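Probable low molecular weight protein-tyrosine-phosphatase AmsI (Erwinia amylovora, PDB 4D74) probably dephosphorylates phosphotyrosine in proteins and may be required for making amylovoran, an exopolysaccharide virulence factor of this plant pathogen. Local coordinates at residues N29-P43 and L53-M66. The protein carries 1 engineered substitution. Numbering follows the deposited sequence.
Sequences NSILVVCIGNICRSP and LPERKIASAGLKAM. With SO4 (sulfate ion), chain B.
I31 and I58 lie side by side on neighbouring parallel strands, 30-35 and 57-62. With helix 41-52 the strands form a right-handed beta-alpha-beta unit, and the first strand runs into the P-loop of a low molecular weight tyrosine phosphatase. Backbone bonds join the strands from K57 N to N29 O through to L63 N to C35 O. I58 CD1 nestles against I31 CB and CD1, 3.9 Å from each. L53 crosses the end of I31 at about a right angle, and L49 of the helix covers the same face. On the other face, L32 CD1 fills the shallow hollow over A59 and A61. Further along, L63 CG presses on V34 CG1 at 3.8 Å, and its CD1 meets I36 CD1.

Where the strands end, G62 has no side chain, and N38 CB settles into the hollow over it, 3.5 Å from G62 N. With CG anti to the backbone N (chi1 -168°), the N38 amide lies along A61 and ND2 reaches S60 OG. Q92 N binds its OD1. S60 OG also bonds E46.

The P-loop cradles a sulfate beside C35 and R41, the probable nucleophile and a probable active-site residue. The sulfate occupies the likely phosphate site. Backbone N-H groups of I36 to C40 and S42 grip it. S42 OG accepts from N38 ND2 and donates to sulfate O4 at 2.7 Å.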
ATOM      1  N   ASN A  29      15.584   9.490   2.585  1.00 21.43           N
ATOM      2  CA  ASN A  29      16.217  10.548   3.369  1.00 25.89           C
ATOM      3  C   ASN A  29      15.244  11.684   3.596  1.00 25.73           C
ATOM      4  O   ASN A  29      15.369  12.412   4.568  1.00 28.64           O
ATOM      5  CB  ASN A  29      17.480  11.043   2.639  1.00 29.53           C
ATOM      6  CG  ASN A  29      18.570   9.976   2.542  1.00 35.03           C
ATOM      7  OD1 ASN A  29      19.084   9.676   1.449  1.00 39.26           O
ATOM      8  ND2 ASN A  29      18.926   9.408   3.675  1.00 36.88           N
ATOM      9  N   SER A  30      14.286  11.813   2.669  1.00 21.56           N
ATOM     10  CA  SER A  30      13.313  12.894   2.676  1.00 20.21           C
ATOM     11  C   SER A  30      11.905  12.364   2.435  1.00 19.29           C
ATOM     12  O   SER A  30      11.688  11.496   1.560  1.00 20.31           O
ATOM     13  CB  SER A  30      13.660  13.935   1.651  1.00 21.45           C
ATOM     14  OG  SER A  30      13.641  13.463   0.326  1.00 25.69           O
ATOM     15  N   ILE A  31      10.965  12.957   3.150  1.00 17.02           N
ATOM     16  CA  ILE A  31       9.535  12.599   3.014  1.00 15.90           C
ATOM     17  C   ILE A  31       8.723  13.881   2.808  1.00 15.39           C
ATOM     18  O   ILE A  31       8.920  14.840   3.552  1.00 17.04           O
ATOM     19  CB  ILE A  31       8.999  11.843   4.217  1.00 15.90           C
ATOM     20  CG1 ILE A  31       9.873  10.591   4.467  1.00 17.31           C
ATOM     21  CG2 ILE A  31       7.548  11.462   3.989  1.00 17.04           C
ATOM     22  CD1 ILE A  31       9.539   9.892   5.740  1.00 19.45           C
ATOM     23  N   LEU A  32       7.828  13.863   1.837  1.00 14.79           N
ATOM     24  CA  LEU A  32       6.964  15.007   1.561  1.00 14.76           C
ATOM     25  C   LEU A  32       5.523  14.582   1.764  1.00 14.88           C
ATOM     26  O   LEU A  32       5.067  13.655   1.120  1.00 15.74           O
ATOM     27  CB  LEU A  32       7.182  15.490   0.143  1.00 16.23           C
ATOM     28  CG  LEU A  32       6.390  16.716  -0.325  1.00 18.31           C
ATOM     29  CD1 LEU A  32       6.853  17.930   0.488  1.00 20.48           C
ATOM     30  CD2 LEU A  32       6.545  16.873  -1.807  1.00 19.10           C
ATOM     31  N   VAL A  33       4.835  15.272   2.639  1.00 13.94           N
ATOM     32  CA  VAL A  33       3.417  14.987   2.914  1.00 13.68           C
ATOM     33  C   VAL A  33       2.546  15.989   2.114  1.00 15.50           C
ATOM     34  O   VAL A  33       2.695  17.223   2.271  1.00 15.94           O
ATOM     35  CB  VAL A  33       3.100  15.067   4.410  1.00 15.32           C
ATOM     36  CG1 VAL A  33       1.633  14.712   4.662  1.00 15.99           C
ATOM     37  CG2 VAL A  33       4.038  14.173   5.217  1.00 15.61           C
ATOM     38  N   VAL A  34       1.635  15.486   1.294  1.00 15.94           N
ATOM     39  CA  VAL A  34       0.882  16.353   0.381  1.00 16.50           C
ATOM     40  C   VAL A  34      -0.615  16.246   0.578  1.00 18.74           C
ATOM     41  O   VAL A  34      -1.151  15.155   0.631  1.00 18.74           O
ATOM     42  CB  VAL A  34       1.215  15.984  -1.074  1.00 16.93           C
ATOM     43  CG1 VAL A  34       0.341  16.751  -2.061  1.00 18.63           C
ATOM     44  CG2 VAL A  34       2.675  16.227  -1.362  1.00 18.12           C
ATOM     45  N   CYS A  35      -1.288  17.399   0.699  1.00 18.30           N
ATOM     46  CA  CYS A  35      -2.745  17.430   0.603  1.00 19.06           C
ATOM     47  C   CYS A  35      -3.123  18.649  -0.228  1.00 18.07           C
ATOM     48  O   CYS A  35      -2.440  18.929  -1.214  1.00 19.02           O
ATOM     49  CB  CYS A  35      -3.351  17.302   1.971  1.00 20.32           C
ATOM     50  SG  CYS A  35      -5.068  16.719   1.910  1.00 25.27           S
ATOM     51  N   ILE A  36      -4.239  19.322   0.054  1.00 17.66           N
ATOM     52  CA  ILE A  36      -4.718  20.388  -0.818  1.00 18.38           C
ATOM     53  C   ILE A  36      -4.283  21.782  -0.403  1.00 15.63           C
ATOM     54  O   ILE A  36      -3.505  22.425  -1.112  1.00 16.58           O
ATOM     55  CB  ILE A  36      -6.259  20.314  -1.012  1.00 20.05           C
ATOM     56  CG1 ILE A  36      -6.714  18.893  -1.326  1.00 22.54           C
ATOM     57  CG2 ILE A  36      -6.670  21.312  -2.085  1.00 20.52           C
ATOM     58  CD1 ILE A  36      -6.157  18.335  -2.593  1.00 23.99           C
ATOM     59  N   GLY A  37      -4.735  22.239   0.743  1.00 16.41           N
ATOM     60  CA  GLY A  37      -4.469  23.569   1.220  1.00 16.80           C
ATOM     61  C   GLY A  37      -3.120  23.784   1.905  1.00 16.17           C
ATOM     62  O   GLY A  37      -2.637  24.922   2.046  1.00 16.47           O
ATOM     63  N   ASN A  38      -2.561  22.676   2.408  1.00 17.07           N
ATOM     64  CA  ASN A  38      -1.323  22.663   3.220  1.00 16.44           C
ATOM     65  C   ASN A  38      -1.487  23.436   4.505  1.00 17.52           C
ATOM     66  O   ASN A  38      -0.532  24.052   4.952  1.00 17.67           O
ATOM     67  CB  ASN A  38      -0.102  23.079   2.415  1.00 15.66           C
ATOM     68  CG  ASN A  38       1.243  22.792   3.124  1.00 16.08           C
ATOM     69  OD1 ASN A  38       2.220  23.504   2.921  1.00 17.26           O
ATOM     70  ND2 ASN A  38       1.319  21.675   3.819  1.00 16.05           N
ATOM     71  N   ILE A  39      -2.688  23.363   5.103  1.00 18.35           N
ATOM     72  CA  ILE A  39      -2.959  23.944   6.431  1.00 19.66           C
ATOM     73  C   ILE A  39      -3.531  22.986   7.487  1.00 21.90           C
ATOM     74  O   ILE A  39      -3.536  23.365   8.659  1.00 22.11           O
ATOM     75  CB  ILE A  39      -3.861  25.192   6.272  1.00 20.96           C
ATOM     76  CG1 ILE A  39      -5.190  24.845   5.578  1.00 21.82           C
ATOM     77  CG2 ILE A  39      -3.137  26.276   5.527  1.00 20.58           C
ATOM     78  CD1 ILE A  39      -6.203  25.987   5.745  1.00 24.27           C
ATOM     79  N   CYS A  40      -3.918  21.735   7.152  1.00 21.77           N
ATOM     80  CA  CYS A  40      -4.614  20.856   8.093  0.50 23.69           C
ATOM     81  C   CYS A  40      -3.989  19.433   8.284  1.00 24.34           C
ATOM     82  O   CYS A  40      -3.067  19.246   9.156  1.00 21.72           O
ATOM     83  CB  CYS A  40      -6.057  20.786   7.629  0.50 25.41           C
ATOM     84  SG  CYS A  40      -7.123  19.995   8.821  0.50 26.35           S
ATOM     85  N   ARG A  41      -4.415  18.439   7.477  1.00 20.61           N
ATOM     86  CA  ARG A  41      -3.856  17.087   7.558  1.00 18.15           C
ATOM     87  C   ARG A  41      -2.362  17.084   7.249  1.00 17.35           C
ATOM     88  O   ARG A  41      -1.590  16.380   7.903  1.00 17.55           O
ATOM     89  CB  ARG A  41      -4.528  16.114   6.590  1.00 17.16           C
ATOM     90  CG  ARG A  41      -5.915  15.705   7.075  1.00 18.05           C
ATOM     91  CD  ARG A  41      -6.605  14.856   6.057  1.00 19.11           C
ATOM     92  NE  ARG A  41      -7.007  15.659   4.907  1.00 18.56           N
ATOM     93  CZ  ARG A  41      -7.635  15.196   3.833  1.00 20.32           C
ATOM     94  NH1 ARG A  41      -7.950  13.923   3.745  1.00 20.63           N
ATOM     95  NH2 ARG A  41      -7.962  16.015   2.833  1.00 22.83           N
ATOM     96  N   SER A  42      -1.951  17.849   6.241  1.00 16.53           N
ATOM     97  CA  SER A  42      -0.571  17.713   5.812  1.00 15.97           C
ATOM     98  C   SER A  42       0.450  18.270   6.813  1.00 17.33           C
ATOM     99  O   SER A  42       1.439  17.612   7.048  1.00 15.96           O
ATOM    100  CB  SER A  42      -0.326  18.157   4.356  1.00 15.97           C
ATOM    101  OG  SER A  42      -0.733  19.486   4.079  1.00 18.30           O
ATOM    102  N   PRO A  43       0.228  19.456   7.406  1.00 17.11           N
ATOM    103  CA  PRO A  43       1.199  19.879   8.437  1.00 17.61           C
ATOM    104  C   PRO A  43       1.152  18.980   9.677  1.00 17.62           C
ATOM    105  O   PRO A  43       2.177  18.753  10.312  1.00 18.19           O
ATOM    106  CB  PRO A  43       0.790  21.327   8.784  1.00 18.66           C
ATOM    107  CG  PRO A  43      -0.532  21.510   8.193  1.00 19.74           C
ATOM    108  CD  PRO A  43      -0.718  20.535   7.092  1.00 18.91           C
ATOM    109  N   LEU A  53      11.309  11.300  13.597  1.00 23.12           N
ATOM    110  CA  LEU A  53      12.458  11.269  12.741  1.00 22.83           C
ATOM    111  C   LEU A  53      13.203  12.607  12.737  1.00 26.25           C
ATOM    112  O   LEU A  53      13.317  13.281  11.723  1.00 24.79           O
ATOM    113  CB  LEU A  53      12.021  10.899  11.316  1.00 23.41           C
ATOM    114  CG  LEU A  53      11.208   9.605  11.156  1.00 23.64           C
ATOM    115  CD1 LEU A  53      10.613   9.508   9.751  1.00 24.40           C
ATOM    116  CD2 LEU A  53      12.129   8.431  11.457  1.00 24.84           C
ATOM    117  N   PRO A  54      13.776  12.970  13.895  1.00 31.54           N
ATOM    118  CA  PRO A  54      14.363  14.305  14.021  1.00 34.61           C
ATOM    119  C   PRO A  54      15.485  14.595  13.032  1.00 34.22           C
ATOM    120  O   PRO A  54      15.663  15.759  12.644  1.00 38.75           O
ATOM    121  CB  PRO A  54      14.887  14.321  15.470  1.00 36.89           C
ATOM    122  CG  PRO A  54      15.044  12.879  15.842  1.00 36.87           C
ATOM    123  CD  PRO A  54      13.911  12.177  15.124  1.00 33.85           C
ATOM    124  N   GLU A  55      16.212  13.571  12.586  1.00 36.77           N
ATOM    125  CA  GLU A  55      17.344  13.802  11.675  1.00 40.20           C
ATOM    126  C   GLU A  55      17.011  13.733  10.195  1.00 37.58           C
ATOM    127  O   GLU A  55      17.881  13.946   9.358  1.00 35.61           O
ATOM    128  CB  GLU A  55      18.497  12.836  11.998  1.00 45.96           C
ATOM    129  CG  GLU A  55      19.075  13.017  13.399  1.00 49.01           C
ATOM    130  CD  GLU A  55      19.234  14.483  13.807  1.00 54.35           C
ATOM    131  OE1 GLU A  55      19.906  15.254  13.076  1.00 60.16           O
ATOM    132  OE2 GLU A  55      18.682  14.867  14.866  1.00 57.57           O
ATOM    133  N   ARG A  56      15.743  13.482   9.863  1.00 31.28           N
ATOM    134  CA  ARG A  56      15.351  13.365   8.470  1.00 30.94           C
ATOM    135  C   ARG A  56      14.733  14.680   7.971  1.00 28.42           C
ATOM    136  O   ARG A  56      14.266  15.477   8.776  1.00 30.68           O
ATOM    137  CB  ARG A  56      14.342  12.229   8.334  1.00 30.74           C
ATOM    138  CG  ARG A  56      14.933  10.841   8.553  1.00 36.35           C
ATOM    139  CD  ARG A  56      15.595  10.323   7.278  1.00 40.96           C
ATOM    140  NE  ARG A  56      16.953  10.832   7.124  1.00 44.85           N
ATOM    141  CZ  ARG A  56      18.010  10.357   7.775  1.00 48.45           C
ATOM    142  NH1 ARG A  56      17.891   9.352   8.641  1.00 48.41           N
ATOM    143  NH2 ARG A  56      19.195  10.901   7.565  1.00 52.96           N
ATOM    144  N   LYS A  57      14.759  14.879   6.657  1.00 25.74           N
ATOM    145  CA  LYS A  57      14.119  16.017   6.025  1.00 25.19           C
ATOM    146  C   LYS A  57      12.642  15.657   5.782  1.00 22.19           C
ATOM    147  O   LYS A  57      12.351  14.805   4.961  1.00 22.97           O
ATOM    148  CB  LYS A  57      14.778  16.376   4.717  1.00 28.97           C
ATOM    149  CG  LYS A  57      14.486  17.820   4.313  1.00 37.52           C
ATOM    150  CD  LYS A  57      13.457  17.902   3.203  1.00 41.96           C
ATOM    151  CE  LYS A  57      12.576  19.143   3.292  1.00 43.54           C
ATOM    152  NZ  LYS A  57      13.223  20.367   2.739  1.00 49.49           N
ATOM    153  N   ILE A  58      11.752  16.329   6.481  1.00 19.92           N
ATOM    154  CA  ILE A  58      10.333  16.076   6.387  1.00 18.56           C
ATOM    155  C   ILE A  58       9.692  17.426   6.081  1.00 18.26           C
ATOM    156  O   ILE A  58       9.956  18.423   6.784  1.00 19.55           O
ATOM    157  CB  ILE A  58       9.722  15.557   7.685  1.00 20.40           C
ATOM    158  CG1 ILE A  58      10.539  14.417   8.319  1.00 23.37           C
ATOM    159  CG2 ILE A  58       8.263  15.133   7.433  1.00 21.44           C
ATOM    160  CD1 ILE A  58      10.549  13.136   7.559  1.00 24.81           C
ATOM    161  N   ALA A  59       8.866  17.483   5.044  1.00 17.38           N
ATOM    162  CA  ALA A  59       8.140  18.730   4.707  1.00 17.16           C
ATOM    163  C   ALA A  59       6.743  18.392   4.198  1.00 16.14           C
ATOM    164  O   ALA A  59       6.377  17.201   4.094  1.00 15.84           O
ATOM    165  CB  ALA A  59       8.885  19.475   3.613  1.00 18.99           C
ATOM    166  N   SER A  60       5.971  19.424   3.885  1.00 15.35           N
ATOM    167  CA  SER A  60       4.649  19.220   3.363  1.00 15.05           C
ATOM    168  C   SER A  60       4.344  20.294   2.347  1.00 14.77           C
ATOM    169  O   SER A  60       5.026  21.326   2.294  1.00 16.68           O
ATOM    170  CB  SER A  60       3.607  19.214   4.476  1.00 16.14           C
ATOM    171  OG  SER A  60       3.539  20.441   5.210  1.00 16.43           O
ATOM    172  N   ALA A  61       3.358  20.026   1.506  1.00 15.45           N
ATOM    173  CA  ALA A  61       2.981  20.972   0.480  1.00 15.18           C
ATOM    174  C   ALA A  61       1.561  20.713   0.082  1.00 16.52           C
ATOM    175  O   ALA A  61       0.993  19.666   0.413  1.00 16.76           O
ATOM    176  CB  ALA A  61       3.878  20.845  -0.714  1.00 16.28           C
ATOM    177  N   GLY A  62       0.969  21.669  -0.631  1.00 16.24           N
ATOM    178  CA  GLY A  62      -0.422  21.539  -1.001  1.00 16.03           C
ATOM    179  C   GLY A  62      -0.584  21.561  -2.503  1.00 16.74           C
ATOM    180  O   GLY A  62       0.034  22.363  -3.210  1.00 17.29           O
ATOM    181  N   LEU A  63      -1.508  20.747  -2.981  1.00 17.05           N
ATOM    182  CA  LEU A  63      -1.885  20.741  -4.411  1.00 17.97           C
ATOM    183  C   LEU A  63      -2.485  22.067  -4.883  1.00 17.03           C
ATOM    184  O   LEU A  63      -2.317  22.471  -6.049  1.00 19.44           O
ATOM    185  CB  LEU A  63      -2.873  19.599  -4.666  1.00 20.09           C
ATOM    186  CG  LEU A  63      -2.178  18.242  -4.560  1.00 22.46           C
ATOM    187  CD1 LEU A  63      -3.160  17.123  -4.283  1.00 24.59           C
ATOM    188  CD2 LEU A  63      -1.386  17.979  -5.816  1.00 22.54           C
ATOM    189  N   LYS A  64      -3.159  22.775  -3.977  1.00 17.51           N
ATOM    190  CA  LYS A  64      -3.543  24.166  -4.270  1.00 18.42           C
ATOM    191  C   LYS A  64      -3.526  24.938  -2.967  1.00 17.47           C
ATOM    192  O   LYS A  64      -4.533  25.174  -2.338  1.00 20.06           O
ATOM    193  CB  LYS A  64      -4.892  24.265  -4.970  1.00 19.15           C
ATOM    194  CG  LYS A  64      -5.064  25.594  -5.658  1.00 20.20           C
ATOM    195  CD  LYS A  64      -4.286  25.711  -6.947  1.00 22.99           C
ATOM    196  CE  LYS A  64      -4.442  27.124  -7.504  1.00 26.70           C
ATOM    197  NZ  LYS A  64      -3.718  27.291  -8.774  1.00 33.51           N
ATOM    198  N   ALA A  65      -2.323  25.276  -2.533  1.00 16.27           N
ATOM    199  CA  ALA A  65      -2.086  25.703  -1.206  1.00 16.90           C
ATOM    200  C   ALA A  65      -2.584  27.117  -0.883  1.00 15.33           C
ATOM    201  O   ALA A  65      -2.614  27.993  -1.766  1.00 17.24           O
ATOM    202  CB  ALA A  65      -0.589  25.625  -0.892  1.00 18.28           C
ATOM    203  N   MET A  66      -2.892  27.308   0.373  1.00 16.27           N
ATOM    204  CA  MET A  66      -3.149  28.655   0.954  1.00 16.01           C
ATOM    205  C   MET A  66      -1.797  29.247   1.294  1.00 15.93           C
ATOM    206  O   MET A  66      -1.409  29.293   2.451  1.00 16.76           O
ATOM    207  CB  MET A  66      -4.031  28.502   2.173  1.00 18.34           C
ATOM    208  CG  MET A  66      -5.393  27.924   1.872  1.00 19.36           C
ATOM    209  SD  MET A  66      -6.433  29.014   0.860  1.00 21.80           S
ATOM    210  CE  MET A  66      -6.327  30.529   1.828  1.00 24.80           C
TER
HETATM  211  S   SO4 B1145      -4.422  20.231   3.825  1.00 24.67           S
HETATM  212  O1  SO4 B1145      -4.859  21.587   4.313  1.00 21.84           O
HETATM  213  O2  SO4 B1145      -5.342  19.829   2.741  1.00 25.94           O
HETATM  214  O3  SO4 B1145      -4.313  19.279   4.898  1.00 33.36           O
HETATM  215  O4  SO4 B1145      -3.136  20.092   3.078  1.00 27.83           O